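S-adenosylmethionine:tRNA ribosyltransferase-isomerase (Thermotoga maritima, PDB 1VKY) probably transfers and isomerises the ribose moiety of S-adenosylmethionine onto the 7-aminomethyl-7-deazaguanine base of tRNA, giving epoxyqueuosine in the queuosine pathway. Local coordinates at residues T242-K245 against L246-R250. Numbering follows the deposited sequence.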
loop_
_atom_site.group_PDB
_atom_site.type_symbol
_atom_site.label_atom_id
_atom_site.label_comp_id
_atom_site.label_asym_id
_atom_site.label_seq_id
_atom_site.Cartn_x
_atom_site.Cartn_y
_atom_site.Cartn_z
ATOM N N THR B 242 5.454 -23.975 17.855
ATOM C CA THR B 242 4.827 -24.245 16.553
ATOM C C THR B 242 5.056 -25.658 16.066
ATOM O O THR B 242 4.147 -26.304 15.562
ATOM C CB THR B 242 5.365 -23.273 15.518
ATOM O OG1 THR B 242 5.040 -21.949 15.923
ATOM C CG2 THR B 242 4.634 -23.446 14.137
ATOM N N VAL B 243 6.278 -26.168 16.215
ATOM C CA VAL B 243 6.545 -27.553 15.882
ATOM C C VAL B 243 5.619 -28.490 16.663
ATOM O O VAL B 243 5.095 -29.459 16.109
ATOM C CB VAL B 243 8.062 -27.925 16.102
ATOM C CG1 VAL B 243 8.305 -29.432 15.915
ATOM C CG2 VAL B 243 8.970 -27.130 15.153
ATOM N N ARG B 244 5.448 -28.237 17.962
ATOM C CA ARG B 244 4.560 -29.063 18.791
ATOM C C ARG B 244 3.129 -29.021 18.309
ATOM O O ARG B 244 2.468 -30.038 18.200
ATOM C CB ARG B 244 4.595 -28.590 20.246
ATOM C CG ARG B 244 3.847 -29.549 21.163
ATOM C CD ARG B 244 3.202 -28.933 22.433
ATOM N NE ARG B 244 3.791 -27.660 22.819
ATOM C CZ ARG B 244 3.155 -26.475 22.883
ATOM N NH1 ARG B 244 1.848 -26.342 22.595
ATOM N NH2 ARG B 244 3.855 -25.399 23.255
ATOM N N LYS B 245 2.628 -27.825 18.018
ATOM C CA LYS B 245 1.261 -27.685 17.535
ATOM C C LYS B 245 1.008 -28.346 16.192
ATOM O O LYS B 245 -0.072 -28.884 15.947
ATOM C CB LYS B 245 0.929 -26.216 17.461
ATOM C CG LYS B 245 0.816 -25.608 18.837
ATOM C CD LYS B 245 0.237 -24.223 18.786
ATOM C CE LYS B 245 -0.344 -23.875 20.140
ATOM N NZ LYS B 245 -0.767 -22.460 20.106
ATOM N N LEU B 246 1.987 -28.305 15.304
ATOM C CA LEU B 246 1.842 -28.959 13.991
ATOM C C LEU B 246 1.681 -30.457 14.197
ATOM O O LEU B 246 0.846 -31.122 13.557
ATOM C CB LEU B 246 3.087 -28.692 13.106
ATOM C CG LEU B 246 3.317 -27.266 12.639
ATOM C CD1 LEU B 246 4.737 -27.110 12.165
ATOM C CD2 LEU B 246 2.341 -26.912 11.560
ATOM N N ARG B 247 2.510 -31.003 15.078
ATOM C CA ARG B 247 2.465 -32.433 15.372
ATOM C C ARG B 247 1.163 -32.825 16.079
ATOM O O ARG B 247 0.517 -33.795 15.715
ATOM C CB ARG B 247 3.664 -32.839 16.221
ATOM C CG ARG B 247 3.654 -34.332 16.511
ATOM C CD ARG B 247 4.825 -34.880 17.370
ATOM N NE ARG B 247 5.222 -33.998 18.469
ATOM C CZ ARG B 247 4.535 -33.815 19.597
ATOM N NH1 ARG B 247 3.370 -34.443 19.815
ATOM N NH2 ARG B 247 5.020 -32.970 20.508
ATOM N N GLU B 248 0.748 -32.045 17.056
ATOM C CA GLU B 248 -0.544 -32.290 17.747
ATOM C C GLU B 248 -1.781 -32.200 16.840
ATOM O O GLU B 248 -2.749 -32.966 16.990
ATOM C CB GLU B 248 -0.701 -31.306 18.893
ATOM C CG GLU B 248 0.241 -31.547 20.061
ATOM C CD GLU B 248 0.195 -30.425 21.068
ATOM O OE1 GLU B 248 -0.375 -29.346 20.767
ATOM O OE2 GLU B 248 0.737 -30.629 22.161
ATOM N N THR B 249 -1.758 -31.260 15.906
ATOM C CA THR B 249 -2.865 -31.078 14.978
ATOM C C THR B 249 -3.003 -32.292 14.051
ATOM O O THR B 249 -4.087 -32.835 13.869
ATOM C CB THR B 249 -2.616 -29.808 14.157
ATOM O OG1 THR B 249 -2.518 -28.691 15.037
ATOM C CG2 THR B 249 -3.834 -29.446 13.333
ATOM N N ARG B 250 -1.877 -32.731 13.521
ATOM C CA ARG B 250 -1.789 -33.954 12.730
ATOM C C ARG B 250 -2.280 -35.179 13.520
ATOM O O ARG B 250 -3.097 -35.956 13.031
ATOM C CB ARG B 250 -0.349 -34.177 12.301
ATOM C CG ARG B 250 0.061 -33.458 11.026
ATOM C CD ARG B 250 0.027 -34.383 9.793
ATOM N NE ARG B 250 0.232 -33.668 8.527
ATOM C CZ ARG B 250 -0.640 -32.804 8.030
ATOM N NH1 ARG B 250 -1.763 -32.533 8.683
ATOM N NH2 ARG B 250 -0.391 -32.212 6.894
#
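The carboxylate of Glu248 comes up to the edge of the Arg244 guanidinium, near its plane, one helical turn on, and the two planes are turned 53° apart. Glu248 OE1 stops 4.2 Å from Arg244 NH1, beyond a salt bridge. The closer meeting is further back along the arginine, where Glu248 OE2 lies 3.0 Å from Arg244 CD. The two side chains lie side by side, pointing the same way. Arg247 NH2 also approaches Arg244 CG, at 3.7 Å, an oblique approach with the guanidinium planes 64° apart. Long, charged residues suit this outer side of the helix: Arg244 and Arg247 are exposed, and the CG and CD methylenes of Arg244 take the contacts from its neighbours. Were Glu248 shortened to an alanine, the CD side of Arg244 would probably lose its carboxylate neighbour and the guanidinium the nearby negative charge.

The backbone is regular alpha-helix, Leu246, Arg247, Glu248 and Thr249 N bonding to the carbonyls of Thr242, Val243, Arg244 and Lys245. On the inner side, Lys245 O takes a second bond from Thr249 OG1 (2.6 Å), which arrives from the opposite face of the carbonyl plane to Thr249 N. With OG1 anti to its own carbonyl carbon (chi1 -60°), buried threonine can thus satisfy its hydroxyl within the helix. Leu246, also buried, whose side chain is apolar, brings CD1 4.2 Å from Thr242 CG2.

Helix 240-252 lies against the mixed sheet: Leu246 and Thr249 touch Leu67 of strand 67-75 and Ile256 of strand 256-259, while Thr242 OG1 and Lys245 NZ hydrogen-bond to Glu208 O and Phe206 O of strand 205-213.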